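Signal recognition particle subunit SRP68 (Chaetomium thermophilum, PDB 4P3G) probably binds SRP RNA through this RNA-binding domain, as part of the particle that targets secretory and membrane proteins to the endoplasmic reticulum. Local coordinates at residues Asn40-Lys44 against Leu45-Thr49; Asn69-Tyr72 against Val73-Gln76. One frame throughout, in Å; residues are numbered along the deposited sequence.

Overall arrangement
Both contacts are local ones in the helical RNA-binding domain of SRP68, in series along the chain. Contact 1 (40-49) ends helix 27-44, whereas contact 2 (69-76) is the start of helix 71-93. Their centres lie about 11 Å apart, on the same side of the chain's centre; contact 1 is the more peripheral, its centre about 23 Å from that of the chain against about 17 Å for contact 2. The two helix ends touch directly: Cys41 SG packs 3.4 Å from Glu71 OE2, and Arg42 CG 3.7 Å from Leu75 CD1. Leu45 CD2, 3.5 Å from Asn69 ND2 and 3.6 Å from Glu71 CB, meets both the capping residue and the first turn.

Contact 1 of 2, residues Asn40-Lys44 against Leu45-Thr49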
ATOM      1  N   ASN A  40      42.328  -7.221  20.970  1.00115.24           N
ATOM      2  CA  ASN A  40      43.040  -8.371  20.445  1.00120.07           C
ATOM      3  C   ASN A  40      43.230  -8.222  18.947  1.00113.39           C
ATOM      4  O   ASN A  40      44.263  -8.608  18.408  1.00116.26           O
ATOM      5  CB  ASN A  40      42.292  -9.663  20.766  1.00130.16           C
ATOM      6  CG  ASN A  40      42.225  -9.942  22.262  1.00142.71           C
ATOM      7  OD1 ASN A  40      43.176  -9.661  23.007  1.00146.58           O
ATOM      8  ND2 ASN A  40      41.097 -10.486  22.712  1.00146.29           N
ATOM      9  N   CYS A  41      42.246  -7.626  18.280  1.00106.05           N
ATOM     10  CA  CYS A  41      42.316  -7.503  16.834  1.00104.25           C
ATOM     11  C   CYS A  41      43.468  -6.595  16.414  1.00104.64           C
ATOM     12  O   CYS A  41      44.239  -6.940  15.512  1.00103.63           O
ATOM     13  CB  CYS A  41      40.995  -6.974  16.268  1.00 98.15           C
ATOM     14  SG  CYS A  41      40.898  -7.036  14.452  1.00113.46           S
ATOM     15  N   ARG A  42      43.607  -5.459  17.088  1.00102.61           N
ATOM     16  CA  ARG A  42      44.655  -4.510  16.738  1.00104.53           C
ATOM     17  C   ARG A  42      46.043  -5.125  16.918  1.00114.17           C
ATOM     18  O   ARG A  42      46.946  -4.891  16.110  1.00120.92           O
ATOM     19  CB  ARG A  42      44.506  -3.227  17.558  1.00100.08           C
ATOM     20  CG  ARG A  42      43.405  -2.342  17.047  1.00 94.50           C
ATOM     21  CD  ARG A  42      42.992  -1.276  18.030  1.00 98.67           C
ATOM     22  NE  ARG A  42      41.915  -0.452  17.467  1.00 99.35           N
ATOM     23  CZ  ARG A  42      41.139   0.380  18.160  1.00 98.00           C
ATOM     24  NH1 ARG A  42      41.273   0.496  19.472  1.00 98.10           N
ATOM     25  NH2 ARG A  42      40.203   1.080  17.538  1.00 99.79           N
ATOM     26  N   LYS A  43      46.215  -5.923  17.965  1.00113.31           N
ATOM     27  CA  LYS A  43      47.499  -6.566  18.197  1.00113.21           C
ATOM     28  C   LYS A  43      47.845  -7.531  17.061  1.00116.06           C
ATOM     29  O   LYS A  43      48.992  -7.585  16.627  1.00123.81           O
ATOM     30  CB  LYS A  43      47.520  -7.271  19.548  1.00115.20           C
ATOM     31  CG  LYS A  43      47.542  -6.295  20.710  1.00119.96           C
ATOM     32  CD  LYS A  43      47.446  -7.009  22.043  1.00130.62           C
ATOM     33  CE  LYS A  43      47.327  -6.024  23.201  1.00136.99           C
ATOM     34  NZ  LYS A  43      47.280  -6.723  24.526  1.00144.07           N
ATOM     35  N   LYS A  44      46.864  -8.290  16.579  1.00113.02           N
ATOM     36  CA  LYS A  44      47.104  -9.235  15.489  1.00113.62           C
ATOM     37  C   LYS A  44      47.613  -8.538  14.236  1.00117.16           C
ATOM     38  O   LYS A  44      48.414  -9.094  13.487  1.00126.30           O
ATOM     39  CB  LYS A  44      45.830  -9.997  15.133  1.00109.77           C
ATOM     40  CG  LYS A  44      45.419 -11.040  16.135  1.00115.13           C
ATOM     41  CD  LYS A  44      44.613 -12.138  15.467  1.00119.97           C
ATOM     42  CE  LYS A  44      44.096 -13.115  16.499  1.00126.95           C
ATOM     43  NZ  LYS A  44      43.263 -12.383  17.502  1.00129.67           N
ATOM     44  N   LEU A  45      47.138  -7.322  14.015  1.00112.42           N
ATOM     45  CA  LEU A  45      47.474  -6.560  12.821  1.00114.09           C
ATOM     46  C   LEU A  45      48.674  -5.678  13.073  1.00114.26           C
ATOM     47  O   LEU A  45      49.065  -4.896  12.204  1.00113.07           O
ATOM     48  CB  LEU A  45      46.285  -5.693  12.390  1.00116.22           C
ATOM     49  CG  LEU A  45      45.049  -6.433  11.900  1.00115.82           C
ATOM     50  CD1 LEU A  45      43.937  -5.458  11.577  1.00112.98           C
ATOM     51  CD2 LEU A  45      45.431  -7.233  10.676  1.00118.21           C
ATOM     52  N   ASN A  46      49.282  -5.857  14.242  1.00118.90           N
ATOM     53  CA  ASN A  46      50.366  -4.995  14.705  1.00125.40           C
ATOM     54  C   ASN A  46      50.022  -3.522  14.474  1.00123.92           C
ATOM     55  O   ASN A  46      50.785  -2.762  13.879  1.00128.16           O
ATOM     56  CB  ASN A  46      51.715  -5.391  14.092  1.00129.76           C
ATOM     57  CG  ASN A  46      52.220  -6.743  14.603  1.00138.86           C
ATOM     58  OD1 ASN A  46      51.964  -7.129  15.748  1.00141.86           O
ATOM     59  ND2 ASN A  46      52.943  -7.465  13.749  1.00142.59           N
ATOM     60  N   ILE A  47      48.838  -3.160  14.961  1.00118.13           N
ATOM     61  CA  ILE A  47      48.324  -1.797  14.961  1.00119.60           C
ATOM     62  C   ILE A  47      48.280  -1.247  16.387  1.00125.12           C
ATOM     63  O   ILE A  47      47.926  -1.965  17.320  1.00128.51           O
ATOM     64  CB  ILE A  47      46.912  -1.747  14.306  1.00120.42           C
ATOM     65  CG1 ILE A  47      47.039  -2.043  12.811  1.00116.80           C
ATOM     66  CG2 ILE A  47      46.229  -0.395  14.519  1.00118.90           C
ATOM     67  CD1 ILE A  47      45.751  -2.096  12.091  1.00113.19           C
ATOM     68  N   ALA A  48      48.656   0.021  16.547  1.00128.22           N
ATOM     69  CA  ALA A  48      48.776   0.655  17.863  1.00134.13           C
ATOM     70  C   ALA A  48      47.525   0.520  18.733  1.00136.49           C
ATOM     71  O   ALA A  48      46.408   0.737  18.270  1.00135.76           O
ATOM     72  CB  ALA A  48      49.152   2.128  17.709  1.00134.82           C
ATOM     73  N   THR A  49      47.722   0.157  19.996  1.00140.71           N
ATOM     74  CA  THR A  49      46.621   0.095  20.951  1.00139.87           C
ATOM     75  C   THR A  49      46.511   1.421  21.705  1.00142.80           C
ATOM     76  O   THR A  49      45.434   1.805  22.163  1.00140.28           O
ATOM     77  CB  THR A  49      46.780  -1.086  21.929  1.00141.77           C
ATOM     78  OG1 THR A  49      48.102  -1.078  22.489  1.00150.04           O
ATOM     79  CG2 THR A  49      46.554  -2.403  21.204  1.00135.50           C
TER
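Three carbonyl groups of the last helical turn, those of Cys41, Arg42 and Lys43, receive the amides of Leu45, Ile47 and Asn46, the last two at different attitudes to the carbonyl plane. Ile47 N is tilted from the plane of the Arg42 carbonyl, whereas Asn46 N stands over the face of the Lys43 carbonyl, 69° out of its plane. This is a Schellman motif ending helix 27-44. Its signature bonds are the nearly straight one from Ile47 N to Arg42 O, at 2.8 Å, and the one from Asn46 N to Lys43 O, at 3.0 Å. Asn46 is the C-prime residue; its positive phi of 45° turns the chain back so that the next amide, Ile47 N, meets Arg42 O. Leu45 N keeps an ordinary helical bond to Cys41 O and adds a weak one to Arg42 O.

Leu45 lays CG 3.7 Å from Cys41 O, and its CD1 branch is 4.5 Å from Cys41 SG, a loose apolar contact on the side that faces helix 71-93. Arg42 has CG anti to its carbonyl carbon (chi1 -77°) and runs extended from there to NE, alongside the departing chain: CB comes 3.7 Å from Ile47 O, and CD lies 4.0 Å from Ala48 O. Its aliphatic part thus runs beside the backbone of Ile47 and Ala48, and the side chain also touches Lys58 of the following loop. Lys43, on the exposed side of this surface turn, meets the side chain of Thr49 at a slant, methylene against methyl, with Lys43 CG 4.0 Å from Thr49 CG2.

Contact 2 of 2, residues Asn69-Tyr72 against Val73-Gln76; sequences NTEY and VRLQ
Glu71 and Arg74, one helical turn apart, run side by side and point the same way. The carboxylate reaches mainly the aliphatic part of the arginine, with Glu71 OE1 3.7 Å from Arg74 CD. Glu71 OE2 is at the guanidinium edge, near its plane, but 4.1 Å from Arg74 NH1, beyond a salt bridge, and the two planes are turned 44° apart. A bend at chi2 (-64°) folds the Glu71 chain back toward Arg74, whose own chain is extended from CG to NE. An alanine in place of Glu71 removes the carboxylate, which would probably leave the Arg74 guanidinium without this nearby counter-charge and its CD less covered on that side.

The pair is positioned by the first turn of helix 71-93. Asn69 OD1 accepts from Glu71 N at 2.9 Å, an Asx turn whose capping bond arrives from above the amide plane. Thr70 O takes Arg74 N at 3.2 Å, and Glu71 O takes Leu75 N at 2.8 Å. The Tyr72 ring has Asn69 O at its edge, while Gln76 N makes a weak bond to Tyr72 O at 3.4 Å.

Around the turn, Tyr72 and Val73 rest on Gln65 and Ile66 of helix 63-68, Leu75 on Leu38 of helix 27-44, and Val73 and Gln76 on Leu123 and Ile119 of helix 103-128.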
ATOM      1  N   ASN A  69      44.744  -9.025   4.196  1.00114.08           N
ATOM      2  CA  ASN A  69      44.336  -9.629   5.450  1.00108.54           C
ATOM      3  C   ASN A  69      42.880  -9.287   5.764  1.00103.34           C
ATOM      4  O   ASN A  69      42.517  -8.111   5.865  1.00 96.38           O
ATOM      5  CB  ASN A  69      45.259  -9.129   6.558  1.00109.05           C
ATOM      6  CG  ASN A  69      45.186  -9.960   7.806  1.00113.42           C
ATOM      7  OD1 ASN A  69      44.176 -10.602   8.088  1.00116.58           O
ATOM      8  ND2 ASN A  69      46.264  -9.948   8.577  1.00116.60           N
ATOM      9  N   THR A  70      42.065 -10.322   5.967  1.00103.85           N
ATOM     10  CA  THR A  70      40.645 -10.143   6.252  1.00 97.89           C
ATOM     11  C   THR A  70      40.446  -9.567   7.637  1.00101.70           C
ATOM     12  O   THR A  70      39.373  -9.079   7.949  1.00100.72           O
ATOM     13  CB  THR A  70      39.851 -11.449   6.104  1.00 92.72           C
ATOM     14  OG1 THR A  70      40.231 -12.373   7.128  1.00 94.92           O
ATOM     15  CG2 THR A  70      40.119 -12.067   4.752  1.00 91.75           C
ATOM     16  N   GLU A  71      41.471  -9.627   8.480  1.00105.78           N
ATOM     17  CA  GLU A  71      41.332  -9.052   9.806  1.00109.96           C
ATOM     18  C   GLU A  71      41.061  -7.544   9.737  1.00106.64           C
ATOM     19  O   GLU A  71      40.458  -6.972  10.638  1.00110.88           O
ATOM     20  CB  GLU A  71      42.553  -9.336  10.670  1.00120.52           C
ATOM     21  CG  GLU A  71      42.558 -10.712  11.281  1.00135.41           C
ATOM     22  CD  GLU A  71      41.410 -10.918  12.253  1.00140.01           C
ATOM     23  OE1 GLU A  71      40.542 -11.768  11.963  1.00140.97           O
ATOM     24  OE2 GLU A  71      41.378 -10.234  13.305  1.00141.74           O
ATOM     25  N   TYR A  72      41.522  -6.897   8.678  1.00 99.73           N
ATOM     26  CA  TYR A  72      41.264  -5.482   8.505  1.00 96.59           C
ATOM     27  C   TYR A  72      39.759  -5.213   8.441  1.00 92.17           C
ATOM     28  O   TYR A  72      39.281  -4.181   8.918  1.00 89.43           O
ATOM     29  CB  TYR A  72      41.965  -4.980   7.258  1.00102.39           C
ATOM     30  CG  TYR A  72      43.424  -4.705   7.503  1.00107.65           C
ATOM     31  CD1 TYR A  72      43.838  -3.495   8.038  1.00111.94           C
ATOM     32  CD2 TYR A  72      44.386  -5.655   7.205  1.00113.70           C
ATOM     33  CE1 TYR A  72      45.174  -3.237   8.275  1.00119.82           C
ATOM     34  CE2 TYR A  72      45.725  -5.407   7.438  1.00122.95           C
ATOM     35  CZ  TYR A  72      46.111  -4.191   7.972  1.00125.94           C
ATOM     36  OH  TYR A  72      47.440  -3.927   8.202  1.00135.54           O
ATOM     37  N   VAL A  73      39.020  -6.138   7.835  1.00 90.70           N
ATOM     38  CA  VAL A  73      37.563  -6.063   7.840  1.00 82.53           C
ATOM     39  C   VAL A  73      37.051  -6.283   9.255  1.00 79.87           C
ATOM     40  O   VAL A  73      36.224  -5.524   9.731  1.00 87.94           O
ATOM     41  CB  VAL A  73      36.907  -7.090   6.877  1.00 83.16           C
ATOM     42  CG1 VAL A  73      35.397  -7.158   7.079  1.00 76.71           C
ATOM     43  CG2 VAL A  73      37.250  -6.757   5.426  1.00 84.58           C
ATOM     44  N   ARG A  74      37.565  -7.280   9.959  1.00 80.41           N
ATOM     45  CA  ARG A  74      37.079  -7.511  11.311  1.00 85.62           C
ATOM     46  C   ARG A  74      37.284  -6.284  12.202  1.00 91.55           C
ATOM     47  O   ARG A  74      36.410  -5.928  12.996  1.00 94.83           O
ATOM     48  CB  ARG A  74      37.762  -8.714  11.935  1.00 87.80           C
ATOM     49  CG  ARG A  74      37.173  -9.098  13.263  1.00 92.11           C
ATOM     50  CD  ARG A  74      37.535 -10.530  13.629  1.00105.99           C
ATOM     51  NE  ARG A  74      36.753 -10.958  14.779  1.00113.13           N
ATOM     52  CZ  ARG A  74      37.231 -11.063  16.012  1.00116.64           C
ATOM     53  NH1 ARG A  74      38.513 -10.801  16.251  1.00117.94           N
ATOM     54  NH2 ARG A  74      36.421 -11.437  16.997  1.00113.90           N
ATOM     55  N   LEU A  75      38.402  -5.599  12.016  1.00 89.55           N
ATOM     56  CA  LEU A  75      38.677  -4.390  12.770  1.00 88.71           C
ATOM     57  C   LEU A  75      37.562  -3.361  12.567  1.00 86.15           C
ATOM     58  O   LEU A  75      37.122  -2.719  13.519  1.00 89.63           O
ATOM     59  CB  LEU A  75      40.008  -3.793  12.328  1.00 92.41           C
ATOM     60  CG  LEU A  75      40.479  -2.601  13.159  1.00 94.93           C
ATOM     61  CD1 LEU A  75      40.818  -3.079  14.555  1.00 96.91           C
ATOM     62  CD2 LEU A  75      41.680  -1.933  12.516  1.00 99.46           C
ATOM     63  N   GLN A  76      37.120  -3.199  11.325  1.00 80.88           N
ATOM     64  CA  GLN A  76      36.100  -2.214  11.002  1.00 84.16           C
ATOM     65  C   GLN A  76      34.731  -2.552  11.587  1.00 87.04           C
ATOM     66  O   GLN A  76      34.006  -1.670  12.035  1.00 90.33           O
ATOM     67  CB  GLN A  76      35.989  -2.060   9.496  1.00 87.64           C
ATOM     68  CG  GLN A  76      37.270  -1.578   8.867  1.00 97.38           C
ATOM     69  CD  GLN A  76      37.738  -0.261   9.444  1.00106.65           C
ATOM     70  OE1 GLN A  76      38.618  -0.228  10.302  1.00110.65           O
ATOM     71  NE2 GLN A  76      37.153   0.840   8.968  1.00110.00           N
TER